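Local coordinates for protein arabinogalactan endo-1,4-beta-galactosidase (Ignisphaera aggregans, PDB 7OSK) that probably hydrolyses internal beta-1,4-galactosidic linkages of galactans and arabinogalactans, acting through a family 53 glycoside hydrolase catalytic domain that binds calcium, at residues S148-K151 and A152-N155; L156-P159 and E160-A164; G268-D271 and D272-L276; F330-D333 and L334-L338. All coordinates share one frame; numbering follows the deposited sequence.

Contact 1 of 4, residues S148-K151 and A152-N155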
loop_
_atom_site.group_PDB
_atom_site.type_symbol
_atom_site.label_atom_id
_atom_site.label_comp_id
_atom_site.label_asym_id
_atom_site.label_seq_id
_atom_site.Cartn_x
_atom_site.Cartn_y
_atom_site.Cartn_z
ATOM N N SER A 148 9.693 14.266 0.069
ATOM C CA SER A 148 10.768 14.867 -0.709
ATOM C C SER A 148 10.438 14.916 -2.195
ATOM O O SER A 148 10.077 13.901 -2.795
ATOM C CB SER A 148 12.074 14.095 -0.505
ATOM O OG SER A 148 12.504 14.165 0.841
ATOM N N LYS A 149 10.555 16.101 -2.787
ATOM C CA LYS A 149 10.473 16.223 -4.236
ATOM C C LYS A 149 11.635 15.447 -4.837
ATOM O O LYS A 149 12.744 15.505 -4.308
ATOM C CB LYS A 149 10.521 17.689 -4.679
ATOM C CG LYS A 149 9.352 18.524 -4.188
ATOM C CD LYS A 149 9.343 19.919 -4.805
ATOM C CE LYS A 149 10.507 20.771 -4.326
ATOM N NZ LYS A 149 10.436 22.156 -4.871
ATOM N N PRO A 150 11.390 14.707 -5.932
ATOM C CA PRO A 150 12.490 13.983 -6.579
ATOM C C PRO A 150 13.676 14.899 -6.892
ATOM O O PRO A 150 13.487 16.108 -7.030
ATOM C CB PRO A 150 11.847 13.442 -7.859
ATOM C CG PRO A 150 10.403 13.298 -7.513
ATOM C CD PRO A 150 10.092 14.423 -6.572
ATOM N N LYS A 151 14.873 14.324 -6.983
ATOM C CA LYS A 151 16.101 15.100 -7.146
ATOM C C LYS A 151 16.046 16.072 -8.319
ATOM O O LYS A 151 16.593 17.173 -8.243
ATOM C CB LYS A 151 17.295 14.162 -7.328
ATOM C CG LYS A 151 17.690 13.411 -6.065
ATOM C CD LYS A 151 18.810 12.418 -6.332
ATOM C CE LYS A 151 18.286 11.055 -6.753
ATOM N NZ LYS A 151 17.621 11.033 -8.085
ATOM N N ALA A 152 15.380 15.667 -9.396
ATOM C CA ALA A 152 15.327 16.475 -10.610
ATOM C C ALA A 152 14.196 17.500 -10.568
ATOM O O ALA A 152 14.131 18.391 -11.413
ATOM C CB ALA A 152 15.176 15.579 -11.824
ATOM N N TRP A 153 13.310 17.366 -9.584
ATOM C CA TRP A 153 12.179 18.282 -9.423
ATOM C C TRP A 153 12.444 19.311 -8.324
ATOM O O TRP A 153 11.655 20.234 -8.124
ATOM C CB TRP A 153 10.902 17.504 -9.094
ATOM C CG TRP A 153 10.461 16.542 -10.160
ATOM C CD1 TRP A 153 11.129 16.219 -11.304
ATOM C CD2 TRP A 153 9.247 15.777 -10.177
ATOM N NE1 TRP A 153 10.409 15.302 -12.030
ATOM C CE2 TRP A 153 9.250 15.014 -11.361
ATOM C CE3 TRP A 153 8.158 15.663 -9.306
ATOM C CZ2 TRP A 153 8.209 14.151 -11.698
ATOM C CZ3 TRP A 153 7.127 14.805 -9.642
ATOM C CH2 TRP A 153 7.160 14.060 -10.828
ATOM N N ALA A 154 13.563 19.146 -7.624
ATOM C CA ALA A 154 13.863 19.914 -6.419
ATOM C C ALA A 154 13.849 21.428 -6.629
ATOM O O ALA A 154 13.322 22.166 -5.794
ATOM C CB ALA A 154 15.212 19.487 -5.867
ATOM N N ASN A 155 14.430 21.886 -7.735
ATOM C CA ASN A 155 14.597 23.317 -7.979
ATOM C C ASN A 155 13.761 23.822 -9.148
ATOM O O ASN A 155 13.991 24.921 -9.658
ATOM C CB ASN A 155 16.074 23.638 -8.218
ATOM C CG ASN A 155 16.913 23.466 -6.967
ATOM O OD1 ASN A 155 16.916 24.330 -6.088
ATOM N ND2 ASN A 155 17.631 22.350 -6.879
#
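Trp153 N donates to Pro150 O at 2.9 Å, the shortest sound polar bond of this turn. Its N-H...O angle of 145° is moderately bent, and the donor stands above the carbonyl plane, not in it. A second bond closes the loop further out: Lys149 NZ reaches Ala154 O at 3.0 Å, also from above the plane of that carbonyl. The lysine gets there because its chain is extended at chi2 and then bends at chi3 (-68°), bringing CE to 3.5 Å from Ala154 O. Replacing Lys149 by an alanine would probably leave Ala154 O without this donor and take away a tie between the two arms of the turn.

A CH-pi contact adds to these bonds. Pro150 CG sits 4.0 Å from the centroid of the six-membered ring of Trp153, 25° off the ring normal, so the proline approaches over a face, displaced toward the rim. The neighbouring CD comes down on the same part of the indole, 3.6 Å from Trp153 CE3. With CG of Trp153 anti to its carbonyl carbon, the indole is laid back across the proline.

Lys151 directs its ammonium elsewhere, into salt bridges with Asp98 and Asp139. The turn belongs to the loop that follows strand 130-135 of the barrel, and the Trp153 side chain packs on Leu161, Ala164 and Val165 of helix 158-178, the helix that this loop leads into.

Contact 2 of 4, residues L156-P159 and E160-A164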
loop_
_atom_site.group_PDB
_atom_site.type_symbol
_atom_site.label_atom_id
_atom_site.label_comp_id
_atom_site.label_asym_id
_atom_site.label_seq_id
_atom_site.Cartn_x
_atom_site.Cartn_y
_atom_site.Cartn_z
ATOM N N LEU A 156 12.788 23.023 -9.570
ATOM C CA LEU A 156 11.827 23.470 -10.569
ATOM C C LEU A 156 10.825 24.414 -9.919
ATOM O O LEU A 156 10.330 24.142 -8.823
ATOM C CB LEU A 156 11.097 22.283 -11.203
ATOM C CG LEU A 156 11.951 21.260 -11.955
ATOM C CD1 LEU A 156 11.060 20.194 -12.575
ATOM C CD2 LEU A 156 12.810 21.926 -13.021
ATOM N N SER A 157 10.537 25.526 -10.588
ATOM C CA SER A 157 9.514 26.451 -10.111
ATOM C C SER A 157 8.166 25.745 -10.132
ATOM O O SER A 157 8.018 24.703 -10.772
ATOM C CB SER A 157 9.472 27.714 -10.971
ATOM O OG SER A 157 9.079 27.406 -12.297
ATOM N N TYR A 158 7.183 26.306 -9.437
ATOM C CA TYR A 158 5.890 25.646 -9.317
ATOM C C TYR A 158 5.253 25.347 -10.678
ATOM O O TYR A 158 4.767 24.240 -10.893
ATOM C CB TYR A 158 4.930 26.477 -8.467
ATOM C CG TYR A 158 3.544 25.885 -8.440
ATOM C CD1 TYR A 158 3.291 24.717 -7.741
ATOM C CD2 TYR A 158 2.494 26.479 -9.127
ATOM C CE1 TYR A 158 2.035 24.158 -7.720
ATOM C CE2 TYR A 158 1.233 25.927 -9.109
ATOM C CZ TYR A 158 1.010 24.766 -8.401
ATOM O OH TYR A 158 -0.241 24.205 -8.376
ATOM N N PRO A 159 5.254 26.322 -11.604
ATOM C CA PRO A 159 4.674 26.027 -12.920
ATOM C C PRO A 159 5.389 24.882 -13.635
ATOM O O PRO A 159 4.734 24.032 -14.242
ATOM C CB PRO A 159 4.854 27.341 -13.688
ATOM C CG PRO A 159 4.953 28.383 -12.641
ATOM C CD PRO A 159 5.676 27.730 -11.504
ATOM N N GLU A 160 6.716 24.863 -13.558
ATOM C CA GLU A 160 7.501 23.802 -14.173
ATOM C C GLU A 160 7.221 22.468 -13.487
ATOM O O GLU A 160 7.271 21.412 -14.116
ATOM C CB GLU A 160 8.994 24.131 -14.107
ATOM C CG GLU A 160 9.379 25.418 -14.828
ATOM C CD GLU A 160 10.840 25.791 -14.627
ATOM O OE1 GLU A 160 11.583 24.994 -14.016
ATOM O OE2 GLU A 160 11.248 26.881 -15.078
ATOM N N LEU A 161 6.920 22.525 -12.194
ATOM C CA LEU A 161 6.638 21.322 -11.422
ATOM C C LEU A 161 5.308 20.705 -11.842
ATOM O O LEU A 161 5.181 19.483 -11.917
ATOM C CB LEU A 161 6.628 21.639 -9.923
ATOM C CG LEU A 161 6.448 20.460 -8.963
ATOM C CD1 LEU A 161 7.553 19.425 -9.141
ATOM C CD2 LEU A 161 6.408 20.957 -7.525
ATOM N N VAL A 162 4.319 21.553 -12.113
ATOM C CA VAL A 162 3.027 21.084 -12.602
ATOM C C VAL A 162 3.216 20.360 -13.928
ATOM O O VAL A 162 2.593 19.328 -14.181
ATOM C CB VAL A 162 2.023 22.246 -12.790
ATOM C CG1 VAL A 162 0.715 21.740 -13.385
ATOM C CG2 VAL A 162 1.760 22.948 -11.468
ATOM N N GLU A 163 4.077 20.915 -14.775
ATOM C CA GLU A 163 4.385 20.308 -16.061
ATOM C C GLU A 163 5.134 18.992 -15.863
ATOM O O GLU A 163 5.084 18.105 -16.715
ATOM C CB GLU A 163 5.215 21.266 -16.923
ATOM C CG GLU A 163 5.203 20.936 -18.408
ATOM C CD GLU A 163 3.869 21.251 -19.066
ATOM O OE1 GLU A 163 3.560 22.451 -19.236
ATOM O OE2 GLU A 163 3.132 20.304 -19.414
ATOM N N ALA A 164 5.823 18.871 -14.731
ATOM C CA ALA A 164 6.624 17.687 -14.440
ATOM C C ALA A 164 5.759 16.520 -13.971
ATOM O O ALA A 164 5.905 15.401 -14.463
ATOM C CB ALA A 164 7.684 18.006 -13.398
#
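Val162 CG2 presses on the Tyr158 ring from one face, 3.9 Å from its centroid and 21° off the normal, with CZ the nearest ring atom at 3.6 Å. This one-turn CH-pi contact is the close-packed side of the helix start. Turning the tyrosine CG away from its backbone N (chi1 174°) turns a face of the ring to the valine methyl, while its hydroxyl bonds to Gln208 O and Leu212 of helix 206-223 packs against both residues.

The other side is looser and more exposed. Leu156, just ahead of the helix, lies across Glu160 at about a right angle, and its CD2 is 3.5 Å from Glu160 OE1, an apolar group beside a carboxylate oxygen. Its CD1 reaches Ala164 CB only at 4.1 Å.

Ser157 holds the N-cap position, and its carbonyl begins the helical ladder: Leu161 N donates to Ser157 O at 2.8 Å, followed by Val162 N to Tyr158 O at 3.0 Å. A carboxylate in the first turn, as Glu160 supplies, would be expected to interact favourably with the positive end of the helix dipole, while the apolar contact of the Tyr158 ring with Val162 lies toward helix 206-223.

Contact 3 of 4, residues G268-D271 and D272-L276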
loop_
_atom_site.group_PDB
_atom_site.type_symbol
_atom_site.label_atom_id
_atom_site.label_comp_id
_atom_site.label_asym_id
_atom_site.label_seq_id
_atom_site.Cartn_x
_atom_site.Cartn_y
_atom_site.Cartn_z
ATOM N N GLY A 268 -5.002 3.335 16.204
ATOM C CA GLY A 268 -6.097 3.157 17.143
ATOM C C GLY A 268 -6.683 1.760 17.197
ATOM O O GLY A 268 -6.141 0.812 16.627
ATOM N N THR A 269 -7.807 1.643 17.895
ATOM C CA THR A 269 -8.481 0.365 18.080
ATOM C C THR A 269 -9.355 0.026 16.881
ATOM O O THR A 269 -9.515 0.835 15.967
ATOM C CB THR A 269 -9.360 0.375 19.345
ATOM O OG1 THR A 269 -10.403 1.350 19.201
ATOM C CG2 THR A 269 -8.524 0.699 20.575
ATOM N N MET A 270 -9.917 -1.177 16.894
ATOM C CA MET A 270 -10.814 -1.615 15.833
ATOM C C MET A 270 -12.064 -0.741 15.806
ATOM O O MET A 270 -12.639 -0.495 14.746
ATOM C CB MET A 270 -11.198 -3.083 16.028
ATOM C CG MET A 270 -11.836 -3.726 14.805
ATOM S SD MET A 270 -10.728 -3.790 13.381
ATOM C CE MET A 270 -9.383 -4.783 14.028
ATOM N N ASP A 271 -12.476 -0.276 16.983
ATOM C CA ASP A 271 -13.631 0.608 17.099
ATOM C C ASP A 271 -13.333 1.980 16.504
ATOM O O ASP A 271 -14.202 2.598 15.891
ATOM C CB ASP A 271 -14.053 0.753 18.561
ATOM C CG ASP A 271 -15.173 -0.195 18.943
ATOM O OD1 ASP A 271 -16.181 -0.258 18.208
ATOM O OD2 ASP A 271 -15.045 -0.879 19.979
ATOM N N ASP A 272 -12.105 2.454 16.692
ATOM C CA ASP A 272 -11.683 3.722 16.108
ATOM C C ASP A 272 -11.726 3.637 14.584
ATOM O O ASP A 272 -11.995 4.629 13.904
ATOM C CB ASP A 272 -10.275 4.096 16.578
ATOM C CG ASP A 272 -10.197 4.315 18.077
ATOM O OD1 ASP A 272 -11.190 4.792 18.665
ATOM O OD2 ASP A 272 -9.140 4.011 18.669
ATOM N N PHE A 273 -11.462 2.445 14.056
ATOM C CA PHE A 273 -11.536 2.217 12.620
ATOM C C PHE A 273 -12.990 2.187 12.160
ATOM O O PHE A 273 -13.323 2.713 11.101
ATOM C CB PHE A 273 -10.831 0.912 12.243
ATOM C CG PHE A 273 -10.901 0.586 10.776
ATOM C CD1 PHE A 273 -10.099 1.252 9.863
ATOM C CD2 PHE A 273 -11.769 -0.388 10.308
ATOM C CE1 PHE A 273 -10.161 0.955 8.515
ATOM C CE2 PHE A 273 -11.836 -0.690 8.960
ATOM C CZ PHE A 273 -11.032 -0.018 8.064
ATOM N N ARG A 274 -13.853 1.577 12.967
ATOM C CA ARG A 274 -15.278 1.502 12.658
ATOM C C ARG A 274 -15.906 2.887 12.562
ATOM O O ARG A 274 -16.728 3.146 11.685
ATOM C CB ARG A 274 -16.015 0.685 13.719
ATOM C CG ARG A 274 -16.222 -0.771 13.353
ATOM C CD ARG A 274 -17.093 -1.480 14.377
ATOM N NE ARG A 274 -17.696 -2.693 13.832
ATOM C CZ ARG A 274 -17.111 -3.887 13.814
ATOM N NH1 ARG A 274 -15.891 -4.051 14.312
ATOM N NH2 ARG A 274 -17.749 -4.924 13.292
ATOM N N ASN A 275 -15.518 3.771 13.473
ATOM C CA ASN A 275 -16.074 5.116 13.514
ATOM C C ASN A 275 -15.698 5.915 12.274
ATOM O O ASN A 275 -16.489 6.722 11.786
ATOM C CB ASN A 275 -15.602 5.853 14.769
ATOM C CG ASN A 275 -16.024 5.154 16.046
ATOM O OD1 ASN A 275 -17.116 4.587 16.130
ATOM N ND2 ASN A 275 -15.158 5.191 17.052
ATOM N N LEU A 276 -14.490 5.691 11.767
ATOM C CA LEU A 276 -14.038 6.380 10.566
ATOM C C LEU A 276 -14.846 5.941 9.352
ATOM O O LEU A 276 -15.292 6.770 8.561
ATOM C CB LEU A 276 -12.551 6.123 10.311
ATOM C CG LEU A 276 -12.004 6.786 9.041
ATOM C CD1 LEU A 276 -12.054 8.305 9.160
ATOM C CD2 LEU A 276 -10.599 6.313 8.741
#
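Thr269 and Asp272 exchange hydrogen bonds between side chain and backbone in both directions. Thr269 N donates to Asp272 OD2 at 2.8 Å and 166°, an almost straight bond that meets the oxygen on its anti side, 34° out of the carboxylate plane. In return Asp272 N donates to Thr269 OG1 at 3.2 Å. The threonine hydroxyl makes a further, weak bond to OD2 at 3.0 Å, so this one carboxylate oxygen receives two donors from the same residue. Thr269 OG1 lies between its own backbone N and carbonyl carbon (chi1 63°), facing the amide of Asp272.

Backbone bonds carry the helix onward: Phe273 N to Thr269 O, Arg274 N to Met270 O at 3.0 Å, and Asn275 N to Asp271 O.

Apolar and ionic contacts occupy another flank. Met270 CG lies 4.1 Å from Arg274 NH1, near the plane of the guanidinium and at its edge. The charged end of Arg274 has its partners on helix 324-342, in salt bridges with Glu340 and Glu341, and Met270 packs on Phe330 and Ala337 of that helix.

Gly268, the first residue to leave the preceding helix 264-267, has positive phi; at its backbone angles a CB would be jammed against the preceding carbonyl O and would clash with Asp272 OD2. The reciprocal Thr269-Asp272 pairing is a capping box, here opening helix 270-283 of the TIM barrel.

Contact 4 of 4, residues F330-D333 and L334-L338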
loop_
_atom_site.group_PDB
_atom_site.type_symbol
_atom_site.label_atom_id
_atom_site.label_comp_id
_atom_site.label_asym_id
_atom_site.label_seq_id
_atom_site.Cartn_x
_atom_site.Cartn_y
_atom_site.Cartn_z
ATOM N N PHE A 330 -6.841 -10.538 13.359
ATOM C CA PHE A 330 -6.897 -9.111 13.074
ATOM C C PHE A 330 -7.348 -8.834 11.642
ATOM O O PHE A 330 -8.195 -7.969 11.414
ATOM C CB PHE A 330 -5.535 -8.462 13.322
ATOM C CG PHE A 330 -5.351 -7.161 12.597
ATOM C CD1 PHE A 330 -6.132 -6.061 12.914
ATOM C CD2 PHE A 330 -4.402 -7.036 11.598
ATOM C CE1 PHE A 330 -5.970 -4.863 12.246
ATOM C CE2 PHE A 330 -4.233 -5.838 10.928
ATOM C CZ PHE A 330 -5.019 -4.751 11.253
ATOM N N ILE A 331 -6.786 -9.567 10.685
ATOM C CA ILE A 331 -7.097 -9.350 9.274
ATOM C C ILE A 331 -8.561 -9.659 8.975
ATOM O O ILE A 331 -9.246 -8.870 8.322
ATOM C CB ILE A 331 -6.199 -10.207 8.355
ATOM C CG1 ILE A 331 -4.743 -9.749 8.470
ATOM C CG2 ILE A 331 -6.664 -10.113 6.897
ATOM C CD1 ILE A 331 -3.752 -10.617 7.709
ATOM N N ARG A 332 -9.034 -10.812 9.440
ATOM C CA ARG A 332 -10.427 -11.197 9.245
ATOM C C ARG A 332 -11.364 -10.150 9.840
ATOM O O ARG A 332 -12.387 -9.810 9.241
ATOM C CB ARG A 332 -10.705 -12.565 9.873
ATOM C CG ARG A 332 -12.138 -13.070 9.687
ATOM C CD ARG A 332 -12.810 -13.362 11.026
ATOM N NE ARG A 332 -13.356 -12.160 11.658
ATOM C CZ ARG A 332 -14.651 -11.852 11.722
ATOM N NH1 ARG A 332 -15.574 -12.650 11.196
ATOM N NH2 ARG A 332 -15.031 -10.734 12.323
ATOM N N ASP A 333 -11.009 -9.638 11.015
ATOM C CA ASP A 333 -11.846 -8.671 11.715
ATOM C C ASP A 333 -11.819 -7.304 11.034
ATOM O O ASP A 333 -12.791 -6.550 11.107
ATOM C CB ASP A 333 -11.404 -8.544 13.175
ATOM C CG ASP A 333 -11.720 -9.786 13.991
ATOM O OD1 ASP A 333 -12.490 -10.641 13.506
ATOM O OD2 ASP A 333 -11.203 -9.906 15.120
ATOM N N LEU A 334 -10.711 -6.989 10.370
ATOM C CA LEU A 334 -10.603 -5.741 9.622
ATOM C C LEU A 334 -11.477 -5.805 8.371
ATOM O O LEU A 334 -12.171 -4.843 8.039
ATOM C CB LEU A 334 -9.149 -5.457 9.243
ATOM C CG LEU A 334 -8.875 -4.080 8.628
ATOM C CD1 LEU A 334 -9.105 -2.975 9.649
ATOM C CD2 LEU A 334 -7.460 -4.009 8.076
ATOM N N ILE A 335 -11.434 -6.942 7.682
ATOM C CA ILE A 335 -12.292 -7.172 6.522
ATOM C C ILE A 335 -13.754 -7.110 6.947
ATOM O O ILE A 335 -14.590 -6.523 6.258
ATOM C CB ILE A 335 -11.995 -8.537 5.854
ATOM C CG1 ILE A 335 -10.594 -8.520 5.230
ATOM C CG2 ILE A 335 -13.055 -8.868 4.795
ATOM C CD1 ILE A 335 -10.184 -9.814 4.533
ATOM N N ALA A 336 -14.056 -7.721 8.087
ATOM C CA ALA A 336 -15.414 -7.727 8.612
ATOM C C ALA A 336 -15.847 -6.317 9.000
ATOM O O ALA A 336 -16.922 -5.861 8.614
ATOM C CB ALA A 336 -15.514 -8.661 9.806
ATOM N N ALA A 337 -15.003 -5.634 9.766
ATOM C CA ALA A 337 -15.299 -4.280 10.219
ATOM C C ALA A 337 -15.524 -3.342 9.038
ATOM O O ALA A 337 -16.434 -2.518 9.057
ATOM C CB ALA A 337 -14.176 -3.759 11.096
ATOM N N LEU A 338 -14.692 -3.471 8.011
ATOM C CA LEU A 338 -14.791 -2.607 6.845
ATOM C C LEU A 338 -16.092 -2.835 6.082
ATOM O O LEU A 338 -16.752 -1.880 5.673
ATOM C CB LEU A 338 -13.597 -2.825 5.914
ATOM C CG LEU A 338 -13.627 -2.032 4.603
ATOM C CD1 LEU A 338 -13.778 -0.539 4.864
ATOM C CD2 LEU A 338 -12.374 -2.307 3.786
#
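Arg332 lays one face of its guanidinium over the methyl of Ala336, one turn further along, with NH2 3.3 Å from Ala336 CB and CZ at 3.8 Å. On the buried side Phe330 and Leu334 lie side by side and point the same way, Phe330 CZ to Leu334 CD2 being 4.1 Å. Ile331 and Ile335 form a wider apolar pair.

What fixes the guanidinium is the neighbouring carboxylate: Arg332 NE donates to Asp333 OD1 in a salt bridge of 2.5 Å, and NH2 adds a weak bond to the same oxygen at 2.8 Å. Bends at chi2 and chi3 (82°) fold the arginine back to reach it. A leucine in place of Arg332 would probably leave Asp333 OD1 without its charged mate and Ala336 CB without its flat cover.

These residues ride on helix 324-342, which lies against strands 287-293 and 346-352 of the eight-stranded TIM barrel: Phe330 and Leu334 touch Thr293, while Ile331 packs on Tyr351 and Ile335 on Ile349. The backbone ladder sets the spacing, with Ile335 N to Ile331 O at 3.0 Å and 168°, and Ala336 N to Arg332 O at 2.9 Å. Further out, Asp333 OD2 is bonded to Tyr320 OH, giving the carboxylate a second tether.

How the contacts relate
Along the chain the contacts run in numerical order, all inside the family 53 range, and fall into two pairs. Contacts 1 and 2 adjoin, centres about 10 Å apart: the loop after strand 130-135 runs into helix 158-178, with Trp153 CE3 3.8 Å from Leu161 CD1. Contacts 3 and 4, about 11 Å between centres, lie on separate helices, 270-283 and 324-342, joined by Phe273 CE2 to Leu334 CD1 at 3.6 Å and Met270 CE to Phe330 CD1 at 3.7 Å. Contact 4 lies across the chain's centre from contacts 1 and 2, about 38 and 42 Å away centre to centre, so loop-to-helix and helix-to-helix joints lie in separate parts of the barrel's helical layer.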